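Local coordinates for protein lactaldehyde dehydrogenase (Escherichia coli, PDB 2IMP) that catalyses the NAD-dependent, irreversible oxidation of L-lactaldehyde to L-lactate in L-fucose and L-rhamnose breakdown, and also oxidises glycolaldehyde, at residues Glu104-Trp118 with Phe154-Leu168. Residues are numbered along the deposited sequence; the frame is centred on the assembly and turned at random.
With LAC (lactic acid), chain E.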
loop_
_atom_site.group_PDB
_atom_site.type_symbol
_atom_site.label_atom_id
_atom_site.label_comp_id
_atom_site.label_asym_id
_atom_site.label_seq_id
_atom_site.Cartn_x
_atom_site.Cartn_y
_atom_site.Cartn_z
ATOM N N GLU A 104 -21.673 -13.212 19.678
ATOM C CA GLU A 104 -21.344 -11.794 19.709
ATOM C C GLU A 104 -20.226 -11.468 20.730
ATOM O O GLU A 104 -19.275 -10.758 20.413
ATOM C CB GLU A 104 -22.575 -10.949 20.042
ATOM C CG GLU A 104 -22.291 -9.455 19.932
ATOM C CD GLU A 104 -23.466 -8.578 20.329
ATOM O OE1 GLU A 104 -24.603 -9.088 20.393
ATOM O OE2 GLU A 104 -23.247 -7.371 20.563
ATOM N N VAL A 105 -20.358 -11.995 21.947
ATOM C CA VAL A 105 -19.350 -11.762 22.977
ATOM C C VAL A 105 -17.953 -12.305 22.593
ATOM O O VAL A 105 -16.950 -11.598 22.692
ATOM C CB VAL A 105 -19.785 -12.372 24.331
ATOM C CG1 VAL A 105 -18.647 -12.255 25.358
ATOM C CG2 VAL A 105 -21.031 -11.644 24.847
ATOM N N ALA A 106 -17.906 -13.562 22.156
ATOM C CA ALA A 106 -16.643 -14.149 21.734
ATOM C C ALA A 106 -16.029 -13.383 20.532
ATOM O O ALA A 106 -14.829 -13.123 20.496
ATOM C CB ALA A 106 -16.850 -15.610 21.375
ATOM N N PHE A 107 -16.878 -13.025 19.571
ATOM C CA PHE A 107 -16.436 -12.274 18.398
ATOM C C PHE A 107 -15.878 -10.884 18.775
ATOM O O PHE A 107 -14.876 -10.435 18.220
ATOM C CB PHE A 107 -17.599 -12.098 17.413
ATOM C CG PHE A 107 -17.214 -11.408 16.127
ATOM C CD1 PHE A 107 -16.423 -12.056 15.183
ATOM C CD2 PHE A 107 -17.652 -10.114 15.856
ATOM C CE1 PHE A 107 -16.068 -11.414 13.983
ATOM C CE2 PHE A 107 -17.301 -9.464 14.659
ATOM C CZ PHE A 107 -16.516 -10.114 13.726
ATOM N N THR A 108 -16.548 -10.222 19.719
ATOM C CA THR A 108 -16.114 -8.919 20.185
ATOM C C THR A 108 -14.679 -8.959 20.765
ATOM O O THR A 108 -13.857 -8.083 20.486
ATOM C CB THR A 108 -17.096 -8.367 21.246
ATOM O OG1 THR A 108 -18.376 -8.177 20.638
ATOM C CG2 THR A 108 -16.617 -7.033 21.796
ATOM N N ALA A 109 -14.401 -9.993 21.557
ATOM C CA ALA A 109 -13.077 -10.172 22.128
ATOM C C ALA A 109 -12.031 -10.426 21.029
ATOM O O ALA A 109 -10.944 -9.853 21.053
ATOM C CB ALA A 109 -13.080 -11.337 23.125
ATOM N N ASP A 110 -12.369 -11.294 20.077
ATOM C CA ASP A 110 -11.455 -11.561 18.972
ATOM C C ASP A 110 -11.228 -10.299 18.111
ATOM O O ASP A 110 -10.120 -10.034 17.654
ATOM C CB ASP A 110 -11.981 -12.691 18.080
ATOM C CG ASP A 110 -12.054 -14.024 18.803
ATOM O OD1 ASP A 110 -11.272 -14.245 19.750
ATOM O OD2 ASP A 110 -12.891 -14.858 18.409
ATOM N N TYR A 111 -12.293 -9.529 17.918
ATOM C CA TYR A 111 -12.202 -8.292 17.150
ATOM C C TYR A 111 -11.215 -7.296 17.791
ATOM O O TYR A 111 -10.380 -6.706 17.108
ATOM C CB TYR A 111 -13.589 -7.660 17.026
ATOM C CG TYR A 111 -13.660 -6.475 16.090
ATOM C CD1 TYR A 111 -13.315 -5.200 16.522
ATOM C CD2 TYR A 111 -14.117 -6.627 14.779
ATOM C CE1 TYR A 111 -13.425 -4.100 15.679
ATOM C CE2 TYR A 111 -14.232 -5.533 13.928
ATOM C CZ TYR A 111 -13.888 -4.272 14.387
ATOM O OH TYR A 111 -14.028 -3.185 13.563
ATOM N N ILE A 112 -11.327 -7.130 19.107
ATOM C CA ILE A 112 -10.424 -6.242 19.833
ATOM C C ILE A 112 -8.952 -6.690 19.677
ATOM O O ILE A 112 -8.079 -5.879 19.397
ATOM C CB ILE A 112 -10.799 -6.172 21.341
ATOM C CG1 ILE A 112 -12.178 -5.508 21.496
ATOM C CG2 ILE A 112 -9.728 -5.411 22.119
ATOM C CD1 ILE A 112 -12.692 -5.395 22.933
ATOM N N ASP A 113 -8.705 -7.984 19.863
ATOM C CA ASP A 113 -7.364 -8.522 19.684
ATOM C C ASP A 113 -6.855 -8.267 18.251
ATOM O O ASP A 113 -5.713 -7.861 18.051
ATOM C CB ASP A 113 -7.335 -10.032 19.955
ATOM C CG ASP A 113 -7.344 -10.365 21.440
ATOM O OD1 ASP A 113 -6.959 -9.502 22.258
ATOM O OD2 ASP A 113 -7.723 -11.507 21.786
ATOM N N TYR A 114 -7.723 -8.530 17.275
ATOM C CA TYR A 114 -7.385 -8.289 15.877
ATOM C C TYR A 114 -6.967 -6.822 15.649
ATOM O O TYR A 114 -5.925 -6.549 15.050
ATOM C CB TYR A 114 -8.573 -8.642 14.968
ATOM C CG TYR A 114 -8.458 -8.077 13.568
ATOM C CD1 TYR A 114 -7.603 -8.646 12.622
ATOM C CD2 TYR A 114 -9.154 -6.925 13.214
ATOM C CE1 TYR A 114 -7.441 -8.063 11.354
ATOM C CE2 TYR A 114 -8.999 -6.337 11.965
ATOM C CZ TYR A 114 -8.143 -6.905 11.043
ATOM O OH TYR A 114 -7.979 -6.282 9.832
ATOM N N MET A 115 -7.781 -5.894 16.146
ATOM C CA MET A 115 -7.466 -4.475 16.017
ATOM C C MET A 115 -6.150 -4.075 16.718
ATOM O O MET A 115 -5.371 -3.283 16.187
ATOM C CB MET A 115 -8.620 -3.627 16.556
ATOM C CG MET A 115 -9.792 -3.500 15.588
ATOM S SD MET A 115 -9.345 -2.584 14.081
ATOM C CE MET A 115 -10.663 -3.046 12.993
ATOM N N ALA A 116 -5.906 -4.639 17.901
ATOM C CA ALA A 116 -4.677 -4.341 18.628
ATOM C C ALA A 116 -3.416 -4.691 17.801
ATOM O O ALA A 116 -2.355 -4.101 17.982
ATOM C CB ALA A 116 -4.651 -5.103 19.962
ATOM N N GLU A 117 -3.576 -5.650 16.895
ATOM C CA GLU A 117 -2.488 -6.094 16.036
ATOM C C GLU A 117 -2.038 -5.037 15.001
ATOM O O GLU A 117 -1.000 -5.194 14.363
ATOM C CB GLU A 117 -2.887 -7.388 15.311
ATOM C CG GLU A 117 -3.334 -8.487 16.259
ATOM C CD GLU A 117 -3.806 -9.736 15.544
ATOM O OE1 GLU A 117 -4.306 -9.636 14.402
ATOM O OE2 GLU A 117 -3.696 -10.826 16.135
ATOM N N TRP A 118 -2.833 -3.981 14.841
ATOM C CA TRP A 118 -2.480 -2.908 13.913
ATOM C C TRP A 118 -1.391 -1.964 14.457
ATOM O O TRP A 118 -0.801 -1.191 13.703
ATOM C CB TRP A 118 -3.720 -2.074 13.544
ATOM C CG TRP A 118 -4.575 -2.700 12.474
ATOM C CD1 TRP A 118 -5.875 -3.103 12.595
ATOM C CD2 TRP A 118 -4.177 -3.026 11.131
ATOM N NE1 TRP A 118 -6.310 -3.664 11.414
ATOM C CE2 TRP A 118 -5.288 -3.631 10.500
ATOM C CE3 TRP A 118 -2.988 -2.869 10.404
ATOM C CZ2 TRP A 118 -5.250 -4.080 9.173
ATOM C CZ3 TRP A 118 -2.948 -3.319 9.075
ATOM C CH2 TRP A 118 -4.076 -3.916 8.478
ATOM N N PHE A 154 -26.632 -5.916 18.179
ATOM C CA PHE A 154 -25.196 -6.128 18.344
ATOM C C PHE A 154 -24.573 -4.984 19.172
ATOM O O PHE A 154 -23.514 -4.452 18.836
ATOM C CB PHE A 154 -24.488 -6.216 16.987
ATOM C CG PHE A 154 -24.803 -7.464 16.216
ATOM C CD1 PHE A 154 -25.920 -7.527 15.391
ATOM C CD2 PHE A 154 -24.010 -8.598 16.358
ATOM C CE1 PHE A 154 -26.228 -8.696 14.695
ATOM C CE2 PHE A 154 -24.312 -9.769 15.668
ATOM C CZ PHE A 154 -25.430 -9.820 14.845
ATOM N N PRO A 155 -25.247 -4.608 20.273
ATOM C CA PRO A 155 -24.813 -3.532 21.168
ATOM C C PRO A 155 -23.397 -3.689 21.744
ATOM O O PRO A 155 -22.647 -2.716 21.818
ATOM C CB PRO A 155 -25.881 -3.545 22.256
ATOM C CG PRO A 155 -26.199 -5.006 22.362
ATOM C CD PRO A 155 -26.327 -5.395 20.902
ATOM N N PHE A 156 -23.054 -4.905 22.162
ATOM C CA PHE A 156 -21.742 -5.155 22.736
ATOM C C PHE A 156 -20.620 -5.045 21.689
ATOM O O PHE A 156 -19.648 -4.302 21.872
ATOM C CB PHE A 156 -21.713 -6.540 23.387
ATOM C CG PHE A 156 -20.555 -6.753 24.321
ATOM C CD1 PHE A 156 -20.413 -5.968 25.463
ATOM C CD2 PHE A 156 -19.592 -7.724 24.049
ATOM C CE1 PHE A 156 -19.337 -6.164 26.339
ATOM C CE2 PHE A 156 -18.512 -7.929 24.918
ATOM C CZ PHE A 156 -18.379 -7.142 26.058
ATOM N N PHE A 157 -20.772 -5.787 20.596
ATOM C CA PHE A 157 -19.797 -5.737 19.526
ATOM C C PHE A 157 -19.542 -4.298 19.034
ATOM O O PHE A 157 -18.396 -3.882 18.867
ATOM C CB PHE A 157 -20.260 -6.597 18.346
ATOM C CG PHE A 157 -19.477 -6.360 17.086
ATOM C CD1 PHE A 157 -18.100 -6.561 17.057
ATOM C CD2 PHE A 157 -20.114 -5.920 15.930
ATOM C CE1 PHE A 157 -17.366 -6.320 15.899
ATOM C CE2 PHE A 157 -19.391 -5.679 14.764
ATOM C CZ PHE A 157 -18.016 -5.879 14.746
ATOM N N LEU A 158 -20.614 -3.545 18.817
ATOM C CA LEU A 158 -20.450 -2.182 18.348
ATOM C C LEU A 158 -19.619 -1.280 19.281
ATOM O O LEU A 158 -19.050 -0.285 18.833
ATOM C CB LEU A 158 -21.806 -1.555 18.036
ATOM C CG LEU A 158 -22.394 -2.145 16.746
ATOM C CD1 LEU A 158 -23.751 -1.547 16.477
ATOM C CD2 LEU A 158 -21.465 -1.860 15.576
ATOM N N ILE A 159 -19.560 -1.622 20.568
ATOM C CA ILE A 159 -18.708 -0.858 21.465
ATOM C C ILE A 159 -17.244 -0.995 20.989
ATOM O O ILE A 159 -16.527 -0.016 20.819
ATOM C CB ILE A 159 -18.752 -1.395 22.920
ATOM C CG1 ILE A 159 -20.148 -1.241 23.519
ATOM C CG2 ILE A 159 -17.745 -0.646 23.773
ATOM C CD1 ILE A 159 -20.298 -1.956 24.860
ATOM N N ALA A 160 -16.844 -2.243 20.773
ATOM C CA ALA A 160 -15.501 -2.561 20.322
ATOM C C ALA A 160 -15.221 -2.070 18.896
ATOM O O ALA A 160 -14.138 -1.564 18.605
ATOM C CB ALA A 160 -15.267 -4.072 20.402
ATOM N N ARG A 161 -16.213 -2.223 18.024
ATOM C CA ARG A 161 -16.054 -1.798 16.643
ATOM C C ARG A 161 -15.613 -0.328 16.524
ATOM O O ARG A 161 -14.957 0.060 15.553
ATOM C CB ARG A 161 -17.353 -2.011 15.876
ATOM C CG ARG A 161 -17.204 -1.897 14.363
ATOM C CD ARG A 161 -18.533 -2.163 13.666
ATOM N NE ARG A 161 -18.393 -3.156 12.610
ATOM C CZ ARG A 161 -19.405 -3.659 11.910
ATOM N NH1 ARG A 161 -20.652 -3.259 12.147
ATOM N NH2 ARG A 161 -19.170 -4.573 10.975
ATOM N N LYS A 162 -15.981 0.475 17.521
ATOM C CA LYS A 162 -15.591 1.876 17.519
ATOM C C LYS A 162 -14.390 2.188 18.449
ATOM O O LYS A 162 -13.435 2.804 18.015
ATOM C CB LYS A 162 -16.790 2.765 17.887
ATOM C CG LYS A 162 -17.997 2.550 16.981
ATOM C CD LYS A 162 -19.176 3.436 17.365
ATOM C CE LYS A 162 -20.443 3.023 16.614
ATOM N NZ LYS A 162 -20.290 3.081 15.132
ATOM N N MET A 163 -14.440 1.728 19.699
ATOM C CA MET A 163 -13.361 1.999 20.649
ATOM C C MET A 163 -11.996 1.315 20.363
ATOM O O MET A 163 -10.949 1.900 20.637
ATOM C CB MET A 163 -13.817 1.668 22.086
ATOM C CG MET A 163 -13.835 0.186 22.463
ATOM S SD MET A 163 -12.206 -0.498 22.904
ATOM C CE MET A 163 -11.967 0.178 24.536
ATOM N N ALA A 164 -12.013 0.098 19.825
ATOM C CA ALA A 164 -10.767 -0.606 19.533
ATOM C C ALA A 164 -9.860 0.150 18.518
ATOM O O ALA A 164 -8.697 0.431 18.811
ATOM C CB ALA A 164 -11.071 -2.030 19.035
ATOM N N PRO A 165 -10.396 0.491 17.332
ATOM C CA PRO A 165 -9.593 1.215 16.334
ATOM C C PRO A 165 -9.238 2.614 16.896
ATOM O O PRO A 165 -8.123 3.102 16.726
ATOM C CB PRO A 165 -10.532 1.333 15.133
ATOM C CG PRO A 165 -11.575 0.269 15.372
ATOM C CD PRO A 165 -11.767 0.271 16.845
ATOM N N ALA A 166 -10.209 3.240 17.558
ATOM C CA ALA A 166 -9.997 4.561 18.140
ATOM C C ALA A 166 -8.808 4.606 19.114
ATOM O O ALA A 166 -7.888 5.414 18.948
ATOM C CB ALA A 166 -11.269 5.038 18.848
ATOM N N LEU A 167 -8.833 3.729 20.117
ATOM C CA LEU A 167 -7.748 3.679 21.095
ATOM C C LEU A 167 -6.383 3.271 20.512
ATOM O O LEU A 167 -5.354 3.866 20.839
ATOM C CB LEU A 167 -8.101 2.728 22.238
ATOM C CG LEU A 167 -8.699 3.399 23.476
ATOM C CD1 LEU A 167 -9.933 4.200 23.087
ATOM C CD2 LEU A 167 -9.041 2.333 24.514
ATOM N N LEU A 168 -6.396 2.249 19.663
ATOM C CA LEU A 168 -5.170 1.771 19.041
ATOM C C LEU A 168 -4.368 2.897 18.357
ATOM O O LEU A 168 -3.159 2.992 18.522
ATOM C CB LEU A 168 -5.501 0.675 18.019
ATOM C CG LEU A 168 -4.346 -0.154 17.426
ATOM C CD1 LEU A 168 -3.526 0.692 16.448
ATOM C CD2 LEU A 168 -3.464 -0.692 18.557
HETATM C C LAC E . -23.635 -4.987 11.304
HETATM C CA LAC E . -24.663 -4.406 12.228
HETATM C CB LAC E . -24.451 -4.962 13.646
HETATM O O LAC E . -22.828 -4.250 10.737
HETATM O OHN LAC E . -24.516 -2.977 12.293
HETATM O OXT LAC E . -23.633 -6.304 11.070
HETATM O O HOH W 1 -13.674 -0.315 12.607
#
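Residues 104-116 of helix 98-116 run alongside helix 155-168 in the same direction, the axes of the two segments 8.8 Å apart at their closest and only 7° from parallel, with T108 set against F157 and I112 against A164. At the N-terminal end of helix 155-168, E104 reaches over with CG anti to its own backbone N (chi1 -174°), which sends the carboxylate across to the first turn. OE2 of E104 takes the backbone N-H of F157 on its anti lone pair, at 2.9 Å and nearly straight (171°), while OE1 is salt-bridged to K96. With an alanine here, the F157 N-H would probably lose its acceptor and K96 its charged mate. Next along, F157 is a knob in the hole formed by E104, F107, T108 and Y111. Its ring turns an edge onto one face of Y111, CE1 of F157 lying 3.5 Å from CD2 of Y111, and CE2 of F107 meets the same CE1 at 3.4 Å. The F157 edge at CE2 stands over the centre of one face of the R161 guanidinium. CB of A160 packs between CG2 of T108 and CG1 of I112; further along, A164 meets M115 through their CB atoms, SD of M115 rests on CG of P165, 3.8 Å away, and L168 covers the C-terminal end, its CD2 against A116 O. NH1 of R161 gives lactate O a 2.8 Å hydrogen bond, and NH2 is salt-bridged to E443 and D461; D461 also binds the Y111 hydroxyl. F157 and Y111 thus flank the arginine, and with its paired carboxylates probably help fix the guanidinium where it grips the product.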